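Local atomic coordinates of Alp7A (Bacillus subtilis, PDB entry 5EC0), a protein that binds adenine nucleotide and, as a plasmid-encoded bacterial actin homologue, probably assembles into cytoskeletal filaments that segregate plasmid DNA. Residues Glu64-Phe69 / Gln156-Thr161; Glu344-Asp349 / Ser353-Ala358; Lys190-Glu195 / Asn365-Glu370. All blocks are in the same frame, centred on the assembly; numbering follows the deposited sequence.

Contact 1: residues Glu64-Phe69 / Gln156-Thr161; sequences ETERYF and QVKVLT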
loop_
_atom_site.group_PDB
_atom_site.type_symbol
_atom_site.label_atom_id
_atom_site.label_comp_id
_atom_site.label_asym_id
_atom_site.label_seq_id
_atom_site.Cartn_x
_atom_site.Cartn_y
_atom_site.Cartn_z
ATOM N N GLU A 64 23.325 -11.440 -14.024
ATOM C CA GLU A 64 24.778 -11.278 -14.101
ATOM C C GLU A 64 25.206 -9.892 -14.600
ATOM O O GLU A 64 26.330 -9.709 -15.044
ATOM C CB GLU A 64 25.376 -12.383 -14.979
ATOM C CG GLU A 64 25.103 -13.781 -14.424
ATOM C CD GLU A 64 25.572 -14.893 -15.341
ATOM O OE1 GLU A 64 25.124 -14.939 -16.507
ATOM O OE2 GLU A 64 26.389 -15.726 -14.894
ATOM N N THR A 65 24.309 -8.915 -14.503
ATOM C CA THR A 65 24.626 -7.537 -14.875
ATOM C C THR A 65 24.405 -6.611 -13.684
ATOM O O THR A 65 23.299 -6.540 -13.153
ATOM C CB THR A 65 23.769 -7.045 -16.067
ATOM O OG1 THR A 65 23.953 -7.916 -17.191
ATOM C CG2 THR A 65 24.160 -5.621 -16.467
ATOM N N GLU A 66 25.455 -5.908 -13.261
ATOM C CA GLU A 66 25.336 -4.964 -12.148
ATOM C C GLU A 66 24.638 -3.678 -12.582
ATOM O O GLU A 66 25.196 -2.885 -13.330
ATOM C CB GLU A 66 26.712 -4.635 -11.567
ATOM C CG GLU A 66 26.680 -3.569 -10.486
ATOM C CD GLU A 66 28.024 -3.369 -9.810
ATOM O OE1 GLU A 66 29.002 -4.027 -10.222
ATOM O OE2 GLU A 66 28.102 -2.550 -8.868
ATOM N N ARG A 67 23.422 -3.462 -12.098
ATOM C CA ARG A 67 22.643 -2.307 -12.542
ATOM C C ARG A 67 22.356 -1.301 -11.414
ATOM O O ARG A 67 22.263 -1.662 -10.234
ATOM C CB ARG A 67 21.351 -2.793 -13.201
ATOM C CG ARG A 67 21.618 -3.515 -14.533
ATOM C CD ARG A 67 20.446 -4.385 -14.968
ATOM N NE ARG A 67 19.231 -3.601 -15.140
ATOM C CZ ARG A 67 18.044 -4.118 -15.427
ATOM N NH1 ARG A 67 17.909 -5.432 -15.562
ATOM N NH2 ARG A 67 16.989 -3.327 -15.570
ATOM N N TYR A 68 22.235 -0.033 -11.801
ATOM C CA TYR A 68 22.223 1.090 -10.862
ATOM C C TYR A 68 20.842 1.771 -10.827
ATOM O O TYR A 68 20.290 2.126 -11.870
ATOM C CB TYR A 68 23.337 2.092 -11.242
ATOM C CG TYR A 68 24.722 1.467 -11.243
ATOM C CD1 TYR A 68 25.191 0.748 -12.339
ATOM C CD2 TYR A 68 25.554 1.569 -10.131
ATOM C CE1 TYR A 68 26.454 0.154 -12.327
ATOM C CE2 TYR A 68 26.814 0.992 -10.113
ATOM C CZ TYR A 68 27.259 0.284 -11.208
ATOM O OH TYR A 68 28.512 -0.295 -11.177
ATOM N N PHE A 69 20.287 1.945 -9.633
ATOM C CA PHE A 69 18.924 2.456 -9.490
ATOM C C PHE A 69 18.797 3.579 -8.477
ATOM O O PHE A 69 19.331 3.494 -7.374
ATOM C CB PHE A 69 17.945 1.338 -9.069
ATOM C CG PHE A 69 17.941 0.150 -9.984
ATOM C CD1 PHE A 69 18.821 -0.909 -9.775
ATOM C CD2 PHE A 69 17.062 0.087 -11.053
ATOM C CE1 PHE A 69 18.832 -2.007 -10.627
ATOM C CE2 PHE A 69 17.065 -1.008 -11.911
ATOM C CZ PHE A 69 17.953 -2.055 -11.698
ATOM N N GLN A 156 21.903 -9.822 -2.913
ATOM C CA GLN A 156 22.813 -8.763 -2.503
ATOM C C GLN A 156 22.421 -7.422 -3.064
ATOM O O GLN A 156 21.882 -7.324 -4.169
ATOM C CB GLN A 156 24.233 -9.083 -2.923
ATOM C CG GLN A 156 24.752 -10.346 -2.320
ATOM C CD GLN A 156 26.196 -10.543 -2.650
ATOM O OE1 GLN A 156 26.543 -10.874 -3.785
ATOM N NE2 GLN A 156 27.061 -10.312 -1.669
ATOM N N VAL A 157 22.700 -6.382 -2.294
ATOM C CA VAL A 157 22.534 -5.031 -2.784
ATOM C C VAL A 157 23.664 -4.156 -2.241
ATOM O O VAL A 157 24.115 -4.348 -1.103
ATOM C CB VAL A 157 21.146 -4.463 -2.400
ATOM C CG1 VAL A 157 20.948 -4.483 -0.887
ATOM C CG2 VAL A 157 20.955 -3.046 -2.974
ATOM N N LYS A 158 24.143 -3.226 -3.067
ATOM C CA LYS A 158 25.117 -2.218 -2.639
ATOM C C LYS A 158 24.426 -0.897 -2.376
ATOM O O LYS A 158 23.596 -0.473 -3.164
ATOM C CB LYS A 158 26.213 -2.012 -3.693
ATOM C CG LYS A 158 27.110 -3.232 -3.894
ATOM C CD LYS A 158 28.077 -3.054 -5.050
ATOM C CE LYS A 158 29.089 -4.198 -5.069
ATOM N NZ LYS A 158 30.154 -4.052 -6.114
ATOM N N VAL A 159 24.755 -0.253 -1.265
ATOM C CA VAL A 159 24.368 1.136 -1.054
ATOM C C VAL A 159 25.524 1.989 -1.545
ATOM O O VAL A 159 26.656 1.802 -1.115
ATOM C CB VAL A 159 24.066 1.446 0.425
ATOM C CG1 VAL A 159 23.694 2.905 0.586
ATOM C CG2 VAL A 159 22.943 0.556 0.943
ATOM N N LEU A 160 25.254 2.909 -2.464
ATOM C CA LEU A 160 26.339 3.686 -3.062
ATOM C C LEU A 160 26.348 5.104 -2.530
ATOM O O LEU A 160 27.196 5.908 -2.897
ATOM C CB LEU A 160 26.214 3.687 -4.582
ATOM C CG LEU A 160 26.140 2.279 -5.180
ATOM C CD1 LEU A 160 25.757 2.339 -6.653
ATOM C CD2 LEU A 160 27.461 1.524 -4.988
ATOM N N THR A 161 25.387 5.411 -1.666
ATOM C CA THR A 161 25.334 6.714 -1.011
ATOM C C THR A 161 26.591 6.919 -0.146
ATOM O O THR A 161 26.833 6.167 0.798
ATOM C CB THR A 161 24.045 6.829 -0.172
ATOM O OG1 THR A 161 22.923 6.463 -0.984
ATOM C CG2 THR A 161 23.837 8.231 0.359
#
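A chi1 of 175° swings the Glu66 chain away from its own backbone N and the rest of it runs straight, while Lys158 runs out fully extended from a chi1 of -66°; these torsions carry the carboxylate and the ammonium group to each other from strands that are not direct neighbours. The two side chains meet at about a right angle. Glu66 OE2 lies 3.7 Å from Lys158 NZ, a long salt bridge, and also touches the lysine chain at Lys158 CD, 3.9 Å away. Glu66 OE2 also receives a weak hydrogen bond from the hydroxyl of Ser59, on the strand that runs between the two segments.

Next to this polar pair is an apolar one. Leu160 reaches with a single methyl, CD1, to the edge of the Tyr68 ring, close to its plane; CD1 is 3.6 Å from Tyr68 CD2 and 3.9 Å from Tyr68 CE2. These two side chains likewise meet at about a right angle, the methyl abutting the rim of the ring.

The backbones stay well apart, with CA atoms 9.8 Å from each other at Glu66 and Val157, because strand 56-62 lies between them and bonds to both: Arg67 pairs with Thr60, and Lys158 with Ser59. On the other face of the sheet, Phe69, Val157 and Val159 pack on helix 95-112. In contact 1 side chains thus meet across an intervening strand, Leu160 from just after strand 153-159, on the outer face of a helix-backed, mostly antiparallel sheet in an actin-like fold.

Contact 2: residues Glu344-Asp349 / Ser353-Ala358; sequences ERYGRD and SNHIVA
The rings of Tyr346 and His355 lie almost parallel, with planes at 3°, but they are slid so far apart that they barely overlap, the centroids being 4.8 Å from each other. His355 NE2 comes obliquely to the tyrosine, 3.3 Å from Tyr346 CE2. One face of the Tyr346 ring carries Arg345 CB, 4.0 Å above its centre, while His355 also meets the ring of Tyr324 at a small interplanar angle. The bond from His355 ND1 to the hydroxyl of Tyr326 probably helps to set the rotation of the imidazole.

A second link is polar. The carbonyl oxygen of Asp349 accepts both the amide N of Ser353 (3.2 Å) and the Ser353 hydroxyl OG (3.0 Å), which approach from opposite faces of the carbonyl plane. A chi1 of 60° places OG between its own N and carbonyl carbon, from where it reaches Asp349 O, one helical turn earlier.

Gly347, at a phi of 91°, separates helix 335-346 from the short helix 348-354, which leads directly into edge strand 355-357. That strand pairs with strand 322-327, while Tyr346 packs on Ile307 of helix 292-313.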
loop_
_atom_site.group_PDB
_atom_site.type_symbol
_atom_site.label_atom_id
_atom_site.label_comp_id
_atom_site.label_asym_id
_atom_site.label_seq_id
_atom_site.Cartn_x
_atom_site.Cartn_y
_atom_site.Cartn_z
ATOM N N GLU A 344 -27.630 10.476 1.442
ATOM C CA GLU A 344 -28.555 11.005 0.423
ATOM C C GLU A 344 -29.239 9.881 -0.337
ATOM O O GLU A 344 -30.382 10.001 -0.760
ATOM C CB GLU A 344 -27.830 11.904 -0.588
ATOM C CG GLU A 344 -27.397 13.271 -0.083
ATOM C CD GLU A 344 -26.645 14.064 -1.151
ATOM O OE1 GLU A 344 -26.150 13.439 -2.118
ATOM O OE2 GLU A 344 -26.559 15.305 -1.034
ATOM N N ARG A 345 -28.515 8.782 -0.501
ATOM C CA ARG A 345 -28.918 7.719 -1.394
ATOM C C ARG A 345 -29.742 6.648 -0.683
ATOM O O ARG A 345 -30.652 6.072 -1.272
ATOM C CB ARG A 345 -27.665 7.107 -2.031
ATOM C CG ARG A 345 -27.852 6.548 -3.419
ATOM C CD ARG A 345 -26.511 6.123 -4.006
ATOM N NE ARG A 345 -26.664 5.070 -5.006
ATOM C CZ ARG A 345 -26.968 5.295 -6.279
ATOM N NH1 ARG A 345 -27.163 6.539 -6.706
ATOM N NH2 ARG A 345 -27.089 4.279 -7.121
ATOM N N TYR A 346 -29.430 6.381 0.583
ATOM C CA TYR A 346 -30.076 5.280 1.298
ATOM C C TYR A 346 -30.767 5.706 2.595
ATOM O O TYR A 346 -31.415 4.890 3.263
ATOM C CB TYR A 346 -29.056 4.182 1.617
ATOM C CG TYR A 346 -28.194 3.739 0.447
ATOM C CD1 TYR A 346 -28.758 3.108 -0.659
ATOM C CD2 TYR A 346 -26.812 3.932 0.461
ATOM C CE1 TYR A 346 -27.974 2.693 -1.729
ATOM C CE2 TYR A 346 -26.017 3.515 -0.598
ATOM C CZ TYR A 346 -26.603 2.897 -1.694
ATOM O OH TYR A 346 -25.819 2.481 -2.755
ATOM N N GLY A 347 -30.622 6.973 2.965
ATOM C CA GLY A 347 -31.117 7.432 4.252
ATOM C C GLY A 347 -30.051 7.323 5.329
ATOM O O GLY A 347 -29.060 6.614 5.158
ATOM N N ARG A 348 -30.253 8.026 6.441
ATOM C CA ARG A 348 -29.240 8.103 7.494
ATOM C C ARG A 348 -28.973 6.763 8.181
ATOM O O ARG A 348 -27.818 6.401 8.427
ATOM C CB ARG A 348 -29.646 9.145 8.536
ATOM C CG ARG A 348 -28.595 9.398 9.607
ATOM C CD ARG A 348 -29.136 9.019 10.976
ATOM N NE ARG A 348 -28.161 9.209 12.049
ATOM C CZ ARG A 348 -28.469 9.236 13.346
ATOM N NH1 ARG A 348 -27.513 9.410 14.248
ATOM N NH2 ARG A 348 -29.730 9.095 13.742
ATOM N N ASP A 349 -30.035 6.029 8.486
ATOM C CA ASP A 349 -29.915 4.763 9.208
ATOM C C ASP A 349 -29.036 3.738 8.479
ATOM O O ASP A 349 -28.131 3.145 9.074
ATOM C CB ASP A 349 -31.305 4.173 9.470
ATOM C CG ASP A 349 -32.112 5.009 10.446
ATOM O OD1 ASP A 349 -31.485 5.673 11.295
ATOM O OD2 ASP A 349 -33.364 4.998 10.372
ATOM N N SER A 353 -25.025 2.432 9.634
ATOM C CA SER A 353 -24.795 1.050 10.044
ATOM C C SER A 353 -24.247 0.172 8.917
ATOM O O SER A 353 -23.575 -0.827 9.183
ATOM C CB SER A 353 -26.079 0.434 10.600
ATOM O OG SER A 353 -27.107 0.429 9.627
ATOM N N ASN A 354 -24.508 0.542 7.665
ATOM C CA ASN A 354 -24.139 -0.327 6.539
ATOM C C ASN A 354 -23.008 0.181 5.653
ATOM O O ASN A 354 -22.500 -0.572 4.824
ATOM C CB ASN A 354 -25.356 -0.594 5.650
ATOM C CG ASN A 354 -26.426 -1.404 6.353
ATOM O OD1 ASN A 354 -26.307 -1.714 7.540
ATOM N ND2 ASN A 354 -27.481 -1.744 5.623
ATOM N N HIS A 355 -22.622 1.449 5.788
ATOM C CA HIS A 355 -21.531 1.945 4.967
ATOM C C HIS A 355 -20.426 2.480 5.865
ATOM O O HIS A 355 -20.466 3.624 6.316
ATOM C CB HIS A 355 -22.048 2.986 3.964
ATOM C CG HIS A 355 -22.997 2.412 2.947
ATOM N ND1 HIS A 355 -22.578 1.935 1.720
ATOM C CD2 HIS A 355 -24.338 2.218 2.988
ATOM C CE1 HIS A 355 -23.625 1.483 1.044
ATOM N NE2 HIS A 355 -24.702 1.645 1.792
ATOM N N ILE A 356 -19.454 1.603 6.132
ATOM C CA ILE A 356 -18.388 1.833 7.106
ATOM C C ILE A 356 -17.038 2.122 6.436
ATOM O O ILE A 356 -16.581 1.374 5.571
ATOM C CB ILE A 356 -18.204 0.608 8.055
ATOM C CG1 ILE A 356 -19.553 0.054 8.544
ATOM C CG2 ILE A 356 -17.274 0.954 9.208
ATOM C CD1 ILE A 356 -20.343 1.005 9.430
ATOM N N VAL A 357 -16.413 3.224 6.822
ATOM C CA VAL A 357 -15.064 3.513 6.374
ATOM C C VAL A 357 -14.141 2.971 7.454
ATOM O O VAL A 357 -14.303 3.306 8.628
ATOM C CB VAL A 357 -14.825 5.029 6.145
ATOM C CG1 VAL A 357 -13.371 5.291 5.674
ATOM C CG2 VAL A 357 -15.846 5.593 5.144
ATOM N N ALA A 358 -13.216 2.095 7.069
ATOM C CA ALA A 358 -12.232 1.558 8.018
ATOM C C ALA A 358 -11.337 2.652 8.592
ATOM O O ALA A 358 -10.912 3.559 7.873
ATOM C CB ALA A 358 -11.369 0.506 7.352
#

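Contact 3: residues Lys190-Glu195 / Asn365-Glu370; sequences KNFDLE and NLYGLE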
loop_
_atom_site.group_PDB
_atom_site.type_symbol
_atom_site.label_atom_id
_atom_site.label_comp_id
_atom_site.label_asym_id
_atom_site.label_seq_id
_atom_site.Cartn_x
_atom_site.Cartn_y
_atom_site.Cartn_z
ATOM N N LYS A 190 -8.997 -9.540 13.578
ATOM C CA LYS A 190 -8.071 -9.682 14.701
ATOM C C LYS A 190 -7.231 -8.426 14.943
ATOM O O LYS A 190 -6.987 -7.650 14.011
ATOM C CB LYS A 190 -7.123 -10.856 14.440
ATOM C CG LYS A 190 -7.804 -12.181 14.136
ATOM C CD LYS A 190 -8.220 -12.871 15.401
ATOM C CE LYS A 190 -8.011 -14.381 15.315
ATOM N NZ LYS A 190 -8.230 -14.989 16.652
ATOM N N ASN A 191 -6.769 -8.240 16.179
ATOM C CA ASN A 191 -5.710 -7.270 16.445
ATOM C C ASN A 191 -4.341 -7.971 16.378
ATOM O O ASN A 191 -4.264 -9.174 16.133
ATOM C CB ASN A 191 -5.924 -6.578 17.796
ATOM C CG ASN A 191 -5.893 -7.547 18.975
ATOM O OD1 ASN A 191 -5.433 -8.678 18.866
ATOM N ND2 ASN A 191 -6.385 -7.090 20.110
ATOM N N PHE A 192 -3.262 -7.238 16.588
ATOM C CA PHE A 192 -1.931 -7.839 16.446
ATOM C C PHE A 192 -1.618 -8.883 17.537
ATOM O O PHE A 192 -0.662 -9.643 17.416
ATOM C CB PHE A 192 -0.858 -6.748 16.443
ATOM C CG PHE A 192 -0.989 -5.769 15.299
ATOM C CD1 PHE A 192 -1.548 -6.168 14.088
ATOM C CD2 PHE A 192 -0.550 -4.456 15.434
ATOM C CE1 PHE A 192 -1.684 -5.278 13.036
ATOM C CE2 PHE A 192 -0.674 -3.556 14.390
ATOM C CZ PHE A 192 -1.245 -3.971 13.173
ATOM N N ASP A 193 -2.419 -8.914 18.596
ATOM C CA ASP A 193 -2.295 -9.959 19.607
ATOM C C ASP A 193 -3.146 -11.163 19.255
ATOM O O ASP A 193 -3.305 -12.061 20.077
ATOM C CB ASP A 193 -2.696 -9.442 20.992
ATOM C CG ASP A 193 -1.758 -8.371 21.511
ATOM O OD1 ASP A 193 -0.553 -8.422 21.197
ATOM O OD2 ASP A 193 -2.227 -7.473 22.229
ATOM N N LEU A 194 -3.707 -11.159 18.043
ATOM C CA LEU A 194 -4.519 -12.267 17.513
ATOM C C LEU A 194 -5.793 -12.519 18.323
ATOM O O LEU A 194 -6.338 -13.617 18.319
ATOM C CB LEU A 194 -3.688 -13.555 17.432
ATOM C CG LEU A 194 -2.312 -13.371 16.781
ATOM C CD1 LEU A 194 -1.495 -14.670 16.809
ATOM C CD2 LEU A 194 -2.475 -12.849 15.363
ATOM N N GLU A 195 -6.264 -11.482 19.008
ATOM C CA GLU A 195 -7.561 -11.499 19.664
ATOM C C GLU A 195 -8.638 -11.092 18.665
ATOM O O GLU A 195 -8.414 -10.172 17.882
ATOM C CB GLU A 195 -7.554 -10.545 20.864
ATOM C CG GLU A 195 -6.491 -10.871 21.910
ATOM C CD GLU A 195 -6.141 -9.687 22.788
ATOM O OE1 GLU A 195 -6.717 -8.592 22.587
ATOM O OE2 GLU A 195 -5.286 -9.853 23.688
ATOM N N ASN A 365 -4.567 -3.244 4.303
ATOM C CA ASN A 365 -3.936 -4.405 3.656
ATOM C C ASN A 365 -2.644 -4.818 4.394
ATOM O O ASN A 365 -2.475 -5.988 4.778
ATOM C CB ASN A 365 -3.626 -4.111 2.180
ATOM C CG ASN A 365 -4.842 -4.286 1.263
ATOM O OD1 ASN A 365 -5.651 -5.195 1.445
ATOM N ND2 ASN A 365 -4.975 -3.399 0.284
ATOM N N LEU A 366 -1.752 -3.847 4.599
ATOM C CA LEU A 366 -0.498 -4.054 5.334
ATOM C C LEU A 366 -0.735 -4.659 6.721
ATOM O O LEU A 366 -0.034 -5.575 7.148
ATOM C CB LEU A 366 0.248 -2.732 5.485
ATOM C CG LEU A 366 1.634 -2.748 6.116
ATOM C CD1 LEU A 366 2.477 -3.814 5.486
ATOM C CD2 LEU A 366 2.304 -1.366 5.939
ATOM N N TYR A 367 -1.737 -4.123 7.403
ATOM C CA TYR A 367 -2.098 -4.547 8.742
ATOM C C TYR A 367 -2.630 -5.973 8.740
ATOM O O TYR A 367 -2.407 -6.729 9.685
ATOM C CB TYR A 367 -3.136 -3.587 9.336
ATOM C CG TYR A 367 -2.522 -2.348 9.946
ATOM C CD1 TYR A 367 -1.164 -2.083 9.802
ATOM C CD2 TYR A 367 -3.290 -1.458 10.695
ATOM C CE1 TYR A 367 -0.590 -0.957 10.369
ATOM C CE2 TYR A 367 -2.722 -0.339 11.281
ATOM C CZ TYR A 367 -1.374 -0.093 11.111
ATOM O OH TYR A 367 -0.805 1.019 11.682
ATOM N N GLY A 368 -3.319 -6.327 7.663
ATOM C CA GLY A 368 -3.796 -7.680 7.466
ATOM C C GLY A 368 -2.622 -8.625 7.317
ATOM O O GLY A 368 -2.623 -9.713 7.883
ATOM N N LEU A 369 -1.606 -8.208 6.564
ATOM C CA LEU A 369 -0.380 -8.991 6.499
ATOM C C LEU A 369 0.240 -9.110 7.889
ATOM O O LEU A 369 0.695 -10.181 8.281
ATOM C CB LEU A 369 0.637 -8.375 5.541
ATOM C CG LEU A 369 0.354 -8.426 4.040
ATOM C CD1 LEU A 369 1.561 -7.940 3.219
ATOM C CD2 LEU A 369 -0.101 -9.841 3.590
ATOM N N GLU A 370 0.279 -8.004 8.627
ATOM C CA GLU A 370 0.918 -8.022 9.935
ATOM C C GLU A 370 0.254 -9.076 10.857
ATOM O O GLU A 370 0.934 -9.881 11.493
ATOM C CB GLU A 370 0.879 -6.624 10.565
ATOM C CG GLU A 370 1.524 -6.533 11.952
ATOM C CD GLU A 370 3.038 -6.771 11.950
ATOM O OE1 GLU A 370 3.673 -6.635 10.884
ATOM O OE2 GLU A 370 3.593 -7.095 13.025
#
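Glu370 OE2 is gripped by two arginines, Arg374 on the same helix and Arg5 on strand 2-10, and OE1 accepts a hydrogen bond from Asn7 ND2. With its carboxylate probably stabilised by these partners, Glu370 offers its methylene carbons to Phe192: CG, anti to the backbone N (chi1 180°), lies 3.9 Å from the centroid of the phenyl ring and 22° off its normal, a CH-pi contact over one face. The chain folds at chi2, and the carboxylate plane stands steeply to the ring.

The far end of Phe192 meets Tyr367 in a T-shaped stack. CZ points onto the tyrosine face, 3.8 Å from Tyr367 CG, with the planes at 88°. Phe192 CE1 is also 3.7 Å from the backbone O of Tyr367, which lies near the plane of the phenyl ring at its edge. With Phe192 replaced by an alanine, the Tyr367 face and the Glu370 methylenes are likely to lose their partner, with a gap opened between loop and helix.

Phe192 is the second residue of a type I turn, Asn191 to Leu194. Asn191 braces the turn, OD1 accepting the amide N of Glu195 (2.9 Å) and ND2 donating to Glu195 OE1. The chemistry implies a loop held to helix 364-386 by aromatic and aliphatic surfaces, while the carboxylate of Glu370, its charge probably offset by the arginines, ties that helix to strand 2-10.

The three contacts lie apart, contacts 1 and 2 on opposite sides of the chain's centre. Contact 1 is a surface feature that links two strands of one sheet, one of them partly through the residue that follows it; contacts 2 and 3 are partly buried. Contact 2 is local, a short helix and its flanks closing on themselves, whereas contact 3 brings together residues some 170 positions apart. Strand 355-357 of contact 2 precedes helix 364-386 of contact 3, and the nearest atoms of these contacts are about 8 Å apart. Chemistry differs accordingly: a long salt bridge and a methyl at a ring edge in contact 1, hydrogen bonds and a slid ring pair in contact 2, a T-shaped stack and CH-pi contact in contact 3.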